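PDB 4LN9: rifamycin polyketide synthase from Amycolatopsis mediterranei, which belongs to a modular polyketide synthase assembling the rifamycin backbone, its terminal-module dehydratase domain probably removing water from a beta-hydroxyacyl polyketide intermediate. Local coordinates for residues A[176-181]-A[247-252]; A[199-204]-A[217-222]. All coordinates share one frame; numbering follows the deposited sequence.

Contact 1: A[176-181]-A[247-252]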
ATOM      1  N   LYS A 176     -26.879 -19.460  37.600  1.00 36.16           N
ATOM      2  CA  LYS A 176     -26.062 -20.029  38.663  1.00 35.55           C
ATOM      3  C   LYS A 176     -24.593 -19.722  38.416  1.00 34.05           C
ATOM      4  O   LYS A 176     -24.088 -19.943  37.315  1.00 34.33           O
ATOM      5  CB  LYS A 176     -26.271 -21.543  38.738  1.00 39.50           C
ATOM      6  CG  LYS A 176     -27.721 -21.970  38.574  1.00 44.84           C
ATOM      7  CD  LYS A 176     -28.152 -22.883  39.710  1.00 54.19           C
ATOM      8  CE  LYS A 176     -29.569 -22.575  40.164  1.00 55.38           C
ATOM      9  NZ  LYS A 176     -29.678 -21.218  40.771  1.00 60.46           N
ATOM     10  N   PRO A 177     -23.901 -19.205  39.442  1.00 32.53           N
ATOM     11  CA  PRO A 177     -22.496 -18.840  39.300  1.00 34.42           C
ATOM     12  C   PRO A 177     -21.603 -20.070  39.190  1.00 40.77           C
ATOM     13  O   PRO A 177     -21.896 -21.105  39.791  1.00 43.88           O
ATOM     14  CB  PRO A 177     -22.196 -18.078  40.593  1.00 34.78           C
ATOM     15  CG  PRO A 177     -23.197 -18.585  41.574  1.00 38.32           C
ATOM     16  CD  PRO A 177     -24.435 -18.861  40.771  1.00 35.40           C
ATOM     17  N   VAL A 178     -20.603 -19.991  38.321  1.00 32.57           N
ATOM     18  CA  VAL A 178     -19.676 -21.095  38.108  1.00 38.81           C
ATOM     19  C   VAL A 178     -18.361 -20.805  38.827  1.00 39.31           C
ATOM     20  O   VAL A 178     -17.866 -19.679  38.788  1.00 44.27           O
ATOM     21  CB  VAL A 178     -19.393 -21.294  36.606  1.00 41.21           C
ATOM     22  CG1 VAL A 178     -18.430 -22.452  36.393  1.00 42.56           C
ATOM     23  CG2 VAL A 178     -20.691 -21.521  35.847  1.00 39.76           C
ATOM     24  N   ASP A 179     -17.888 -21.768  39.616  1.00 44.30           N
ATOM     25  CA  ASP A 179     -16.588 -21.635  40.273  1.00 43.13           C
ATOM     26  C   ASP A 179     -15.468 -21.761  39.245  1.00 40.38           C
ATOM     27  O   ASP A 179     -15.391 -22.761  38.533  1.00 46.73           O
ATOM     28  CB  ASP A 179     -16.428 -22.710  41.353  1.00 48.80           C
ATOM     29  CG  ASP A 179     -15.303 -22.402  42.325  1.00 55.25           C
ATOM     30  OD1 ASP A 179     -14.422 -21.585  41.982  1.00 53.76           O
ATOM     31  OD2 ASP A 179     -15.296 -22.986  43.430  1.00 64.25           O
ATOM     32  N   LEU A 180     -14.668 -20.730  39.105  1.00 42.84           N
ATOM     33  CA  LEU A 180     -13.699 -20.679  38.029  1.00 42.91           C
ATOM     34  C   LEU A 180     -12.367 -21.305  38.378  1.00 46.21           C
ATOM     35  O   LEU A 180     -11.574 -21.600  37.519  1.00 45.07           O
ATOM     36  CB  LEU A 180     -13.500 -19.247  37.589  1.00 40.66           C
ATOM     37  CG  LEU A 180     -14.725 -18.688  36.900  1.00 43.17           C
ATOM     38  CD1 LEU A 180     -14.449 -17.408  36.172  1.00 37.16           C
ATOM     39  CD2 LEU A 180     -15.328 -19.719  35.983  1.00 41.85           C
ATOM     40  N   THR A 181     -12.189 -21.500  39.683  1.00 48.84           N
ATOM     41  CA  THR A 181     -11.005 -22.108  40.260  1.00 47.92           C
ATOM     42  C   THR A 181     -10.519 -23.276  39.427  1.00 42.30           C
ATOM     43  O   THR A 181     -11.216 -24.274  39.247  1.00 45.53           O
ATOM     44  CB  THR A 181     -11.266 -22.593  41.699  1.00 44.53           C
ATOM     45  OG1 THR A 181     -11.072 -21.508  42.615  1.00 50.68           O
ATOM     46  CG2 THR A 181     -10.321 -23.729  42.057  1.00 50.79           C
ATOM     47  N   MET A 247     -15.959 -21.723  27.231  1.00 33.94           N
ATOM     48  CA  MET A 247     -15.016 -22.814  27.451  1.00 39.70           C
ATOM     49  C   MET A 247     -14.590 -22.856  28.912  1.00 45.71           C
ATOM     50  O   MET A 247     -14.573 -23.918  29.535  1.00 43.74           O
ATOM     51  CB  MET A 247     -13.782 -22.638  26.565  1.00 47.88           C
ATOM     52  CG  MET A 247     -13.991 -23.031  25.114  1.00 54.84           C
ATOM     53  SD  MET A 247     -12.782 -22.257  24.024  1.00 76.93           S
ATOM     54  CE  MET A 247     -11.270 -22.538  24.942  1.00 56.91           C
ATOM     55  N   VAL A 248     -14.211 -21.697  29.441  1.00 42.92           N
ATOM     56  CA  VAL A 248     -13.960 -21.553  30.868  1.00 45.46           C
ATOM     57  C   VAL A 248     -15.115 -22.126  31.684  1.00 46.09           C
ATOM     58  O   VAL A 248     -14.901 -22.883  32.632  1.00 51.63           O
ATOM     59  CB  VAL A 248     -13.740 -20.080  31.259  1.00 43.17           C
ATOM     60  CG1 VAL A 248     -13.800 -19.918  32.770  1.00 47.66           C
ATOM     61  CG2 VAL A 248     -12.410 -19.581  30.716  1.00 43.97           C
ATOM     62  N   SER A 249     -16.338 -21.830  31.257  1.00 43.87           N
ATOM     63  CA  SER A 249     -17.525 -22.416  31.868  1.00 48.76           C
ATOM     64  C   SER A 249     -17.469 -23.942  31.849  1.00 48.55           C
ATOM     65  O   SER A 249     -17.665 -24.590  32.876  1.00 56.84           O
ATOM     66  CB  SER A 249     -18.792 -21.926  31.162  1.00 44.23           C
ATOM     67  OG  SER A 249     -19.955 -22.358  31.847  1.00 44.79           O
ATOM     68  N   ALA A 250     -17.171 -24.509  30.684  1.00 51.16           N
ATOM     69  CA  ALA A 250     -17.146 -25.961  30.527  1.00 54.42           C
ATOM     70  C   ALA A 250     -15.987 -26.600  31.292  1.00 53.36           C
ATOM     71  O   ALA A 250     -16.149 -27.648  31.915  1.00 60.81           O
ATOM     72  CB  ALA A 250     -17.088 -26.337  29.054  1.00 50.16           C
ATOM     73  N   ALA A 251     -14.833 -25.936  31.284  1.00 56.96           N
ATOM     74  CA  ALA A 251     -13.637 -26.471  31.932  1.00 57.12           C
ATOM     75  C   ALA A 251     -13.819 -26.672  33.437  1.00 62.21           C
ATOM     76  O   ALA A 251     -13.061 -27.411  34.065  1.00 61.13           O
ATOM     77  CB  ALA A 251     -12.437 -25.579  31.653  1.00 43.94           C
ATOM     78  N   ALA A 252     -14.812 -26.002  34.014  1.00 64.11           N
ATOM     79  CA  ALA A 252     -15.157 -26.203  35.420  1.00 68.51           C
ATOM     80  C   ALA A 252     -16.315 -27.189  35.567  1.00 70.09           C
ATOM     81  O   ALA A 252     -16.763 -27.482  36.677  1.00 69.39           O
ATOM     82  CB  ALA A 252     -15.499 -24.875  36.080  1.00 65.78           C
TER

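Contact 2: A[199-204]-A[217-222]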
ATOM      1  N   ARG A 199      -6.404 -13.943  30.038  1.00 35.65           N
ATOM      2  CA  ARG A 199      -7.137 -14.479  31.175  1.00 33.97           C
ATOM      3  C   ARG A 199      -8.028 -13.413  31.808  1.00 39.51           C
ATOM      4  O   ARG A 199      -7.704 -12.862  32.859  1.00 35.92           O
ATOM      5  CB  ARG A 199      -6.186 -15.111  32.196  1.00 36.94           C
ATOM      6  CG  ARG A 199      -5.563 -16.412  31.703  1.00 42.23           C
ATOM      7  CD  ARG A 199      -4.892 -17.192  32.822  1.00 41.39           C
ATOM      8  NE  ARG A 199      -3.860 -16.404  33.488  1.00 44.91           N
ATOM      9  CZ  ARG A 199      -2.556 -16.515  33.247  1.00 54.78           C
ATOM     10  NH1 ARG A 199      -2.111 -17.407  32.371  1.00 47.47           N
ATOM     11  NH2 ARG A 199      -1.697 -15.720  33.871  1.00 56.26           N
ATOM     12  N   ALA A 200      -9.080 -13.033  31.087  1.00 29.40           N
ATOM     13  CA  ALA A 200      -9.853 -11.846  31.433  1.00 31.59           C
ATOM     14  C   ALA A 200     -11.251 -12.192  31.938  1.00 25.58           C
ATOM     15  O   ALA A 200     -12.035 -11.301  32.263  1.00 31.08           O
ATOM     16  CB  ALA A 200      -9.933 -10.896  30.248  1.00 27.13           C
ATOM     17  N   VAL A 201     -11.587 -13.477  31.949  1.00 28.32           N
ATOM     18  CA  VAL A 201     -12.883 -13.901  32.459  1.00 27.94           C
ATOM     19  C   VAL A 201     -12.905 -13.829  33.983  1.00 32.62           C
ATOM     20  O   VAL A 201     -12.118 -14.499  34.653  1.00 30.41           O
ATOM     21  CB  VAL A 201     -13.234 -15.329  32.004  1.00 31.09           C
ATOM     22  CG1 VAL A 201     -14.565 -15.760  32.601  1.00 30.65           C
ATOM     23  CG2 VAL A 201     -13.283 -15.402  30.485  1.00 29.93           C
ATOM     24  N   ARG A 202     -13.745 -12.949  34.523  1.00 28.90           N
ATOM     25  CA  ARG A 202     -13.750 -12.664  35.960  1.00 26.87           C
ATOM     26  C   ARG A 202     -14.816 -13.451  36.720  1.00 30.79           C
ATOM     27  O   ARG A 202     -14.653 -13.754  37.902  1.00 32.77           O
ATOM     28  CB  ARG A 202     -13.932 -11.165  36.206  1.00 28.15           C
ATOM     29  CG  ARG A 202     -12.823 -10.313  35.613  1.00 31.52           C
ATOM     30  CD  ARG A 202     -11.642 -10.224  36.566  1.00 37.71           C
ATOM     31  NE  ARG A 202     -12.030  -9.595  37.824  1.00 43.18           N
ATOM     32  CZ  ARG A 202     -11.367  -9.729  38.968  1.00 51.46           C
ATOM     33  NH1 ARG A 202     -10.238 -10.425  39.008  1.00 41.59           N
ATOM     34  NH2 ARG A 202     -11.813  -9.131  40.065  1.00 44.80           N
ATOM     35  N   ALA A 203     -15.939 -13.707  36.058  1.00 27.35           N
ATOM     36  CA  ALA A 203     -17.025 -14.475  36.648  1.00 33.02           C
ATOM     37  C   ALA A 203     -17.856 -15.052  35.515  1.00 29.94           C
ATOM     38  O   ALA A 203     -17.931 -14.468  34.434  1.00 31.39           O
ATOM     39  CB  ALA A 203     -17.887 -13.580  37.529  1.00 31.82           C
ATOM     40  N   VAL A 204     -18.472 -16.201  35.763  1.00 28.50           N
ATOM     41  CA  VAL A 204     -19.376 -16.805  34.796  1.00 31.82           C
ATOM     42  C   VAL A 204     -20.634 -17.292  35.504  1.00 32.85           C
ATOM     43  O   VAL A 204     -20.567 -17.759  36.639  1.00 34.05           O
ATOM     44  CB  VAL A 204     -18.707 -17.997  34.090  1.00 32.08           C
ATOM     45  CG1 VAL A 204     -19.738 -18.813  33.327  1.00 31.60           C
ATOM     46  CG2 VAL A 204     -17.604 -17.509  33.163  1.00 29.33           C
ATOM     47  N   ALA A 217     -21.116 -13.489  31.629  1.00 24.69           N
ATOM     48  CA  ALA A 217     -19.783 -13.298  32.186  1.00 21.62           C
ATOM     49  C   ALA A 217     -19.434 -11.832  32.371  1.00 24.39           C
ATOM     50  O   ALA A 217     -19.941 -10.963  31.661  1.00 22.38           O
ATOM     51  CB  ALA A 217     -18.738 -13.993  31.328  1.00 25.90           C
ATOM     52  N   GLU A 218     -18.603 -11.561  33.373  1.00 21.79           N
ATOM     53  CA  GLU A 218     -17.892 -10.297  33.440  1.00 23.88           C
ATOM     54  C   GLU A 218     -16.465 -10.486  32.962  1.00 27.13           C
ATOM     55  O   GLU A 218     -15.789 -11.448  33.333  1.00 27.80           O
ATOM     56  CB  GLU A 218     -17.921  -9.728  34.862  1.00 29.36           C
ATOM     57  CG  GLU A 218     -19.321  -9.367  35.342  1.00 29.69           C
ATOM     58  CD  GLU A 218     -19.336  -8.657  36.686  1.00 26.21           C
ATOM     59  OE1 GLU A 218     -18.346  -7.968  37.018  1.00 28.28           O
ATOM     60  OE2 GLU A 218     -20.398  -8.678  37.347  1.00 27.25           O
ATOM     61  N   ILE A 219     -16.058  -9.619  32.041  1.00 24.85           N
ATOM     62  CA  ILE A 219     -14.745  -9.701  31.426  1.00 24.29           C
ATOM     63  C   ILE A 219     -14.015  -8.401  31.722  1.00 23.20           C
ATOM     64  O   ILE A 219     -14.600  -7.323  31.628  1.00 25.02           O
ATOM     65  CB  ILE A 219     -14.858  -9.845  29.896  1.00 25.98           C
ATOM     66  CG1 ILE A 219     -15.937 -10.865  29.525  1.00 28.11           C
ATOM     67  CG2 ILE A 219     -13.513 -10.216  29.290  1.00 28.11           C
ATOM     68  CD1 ILE A 219     -15.594 -12.288  29.911  1.00 27.37           C
ATOM     69  N   ALA A 220     -12.789  -8.512  32.222  1.00 27.20           N
ATOM     70  CA  ALA A 220     -11.962  -7.337  32.454  1.00 25.16           C
ATOM     71  C   ALA A 220     -10.509  -7.655  32.133  1.00 26.85           C
ATOM     72  O   ALA A 220      -9.965  -8.652  32.608  1.00 31.28           O
ATOM     73  CB  ALA A 220     -12.098  -6.871  33.896  1.00 28.26           C
ATOM     74  N   LEU A 221      -9.913  -6.861  31.248  1.00 32.51           N
ATOM     75  CA  LEU A 221      -8.506  -7.034  30.901  1.00 33.47           C
ATOM     76  C   LEU A 221      -7.649  -6.716  32.118  1.00 35.73           C
ATOM     77  O   LEU A 221      -7.980  -5.818  32.892  1.00 31.48           O
ATOM     78  CB  LEU A 221      -8.122  -6.105  29.745  1.00 35.17           C
ATOM     79  CG  LEU A 221      -8.591  -6.480  28.337  1.00 34.24           C
ATOM     80  CD1 LEU A 221      -7.910  -5.599  27.299  1.00 40.61           C
ATOM     81  CD2 LEU A 221      -8.337  -7.953  28.049  1.00 34.20           C
ATOM     82  N   PRO A 222      -6.516  -7.420  32.271  1.00 39.08           N
ATOM     83  CA  PRO A 222      -5.582  -7.052  33.332  1.00 37.89           C
ATOM     84  C   PRO A 222      -5.026  -5.652  33.105  1.00 38.18           C
ATOM     85  O   PRO A 222      -5.083  -5.140  31.987  1.00 32.89           O
ATOM     86  CB  PRO A 222      -4.468  -8.095  33.198  1.00 39.24           C
ATOM     87  CG  PRO A 222      -4.540  -8.551  31.781  1.00 43.37           C
ATOM     88  CD  PRO A 222      -5.996  -8.505  31.420  1.00 36.01           C
TER

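Contact 1: A[176-181]-A[247-252]
Val178 and Ser249 bring their CA atoms to 6.7 Å and Leu180 and Ala252 bring theirs to 6.3 Å, a spacing at which a short strand with the loop after it and the last turn of a helix with the residue after it meet through side chains, with no hydrogen bond between them. Val178 works as a fork. Its CG1, anti to the backbone N (chi1 -180°), packs on the Ala252 CB at 3.8 Å, while CG2 comes within 4.2 Å of Ser249 OG. Ala252 follows the helix, its N making weak bonds to Val248 O and Ser249 O. Its methyl meets two parts of segment 176-181: Val178 CG1 and, at 3.2 Å from CB, the carbonyl oxygen Asp179 O. Farther along, Leu180 reaches in with one branch, and its CD2 meets Val248 CG1 at 3.6 Å, the two side chains crossing at about a right angle. An Asx turn shapes the chain here: Thr181 N donates to Asp179 OD1 at 3.2 Å, approaching from 40° above the carboxylate plane. That bond ties down the exposed bend carrying Leu180. The burial is uneven, with Val248 and Ser249 inside and Asp179 outside. Ser249 OG has its polar partner outside the two segments, a weak hydrogen bond with Arg206 NH2. Strand 176-178 runs beside strand 201-207 through backbone bonds of Lys176 with Arg206 and Val178 with Val204, and helix 183-190 lays Ala183, Tyr184 and Leu187 against Val248, so the end of helix 236-251 lies among all three elements.

Contact 2: A[199-204]-A[217-222]
Ala217 stands opposite Val204 in a non-hydrogen-bonded antiparallel pair, in which Ala217 CB packs on Val204 CG2 at 4.1 Å. Its CA makes a bent CA-H...O contact, 3.1 Å from Ala217 CA to Ala203 O. Glu218 then meets two residues at once, Arg202 and Ala203, which defines a classic beta bulge. Its carbonyl oxygen, Glu218 O, accepts Arg202 N at 2.8 Å, nearly straight at the hydrogen (163°). Toward the same strand, Glu218 N donates to Ala203 O at 3.2 Å in a more bent bond (142°), the donor tilted 32° from the carbonyl plane. The carboxylate turns elsewhere, OE2 accepting from Trp170 NE1. Ile219 faces Val201 and splits its contacts: CG2, anti to the backbone N, lies 3.8 Å from Ala200 CB, whereas the CG1 arm carries CD1 to 3.9 Å from Val201 CG2. Ala220 N donates to Ala200 O at 2.9 Å, in the carbonyl plane, and its methyl rests against the CG of Arg202. Leu221 leaves the strand but brings CD2 back to Ala200 CB at 4.0 Å. Backbone bonds thus fix the register and absorb the extra residue, while the face of Val201, Val204, Ala217 and Ile219 stays apolar, Val201 and Ile219 packing beneath helix 236-251; Glu218 shares the other face with Ala203, and Arg202, exposed at the bulge, lies over Glu218 O and Ala220.

Overall arrangement
Together the two contacts illustrate how a double hotdog domain wraps sheet around helix. Contact 2 is largely interior and held by main-chain hydrogen bonds between the strands of a hairpin; contact 1, nearer the surface, has no hydrogen bond across its segments and relies mainly on van der Waals contacts of small apolar side chains. Both involve helix 236-251: contact 1 takes its last turn, whereas contact 2 lies under earlier residues such as Ala241 and His244. They also share a sheet, in which strand 176-178 is the outermost strand within the chain, next to 201-207. Leu180 links them further, with CD1 packing 3.9 Å from Val201 CG1.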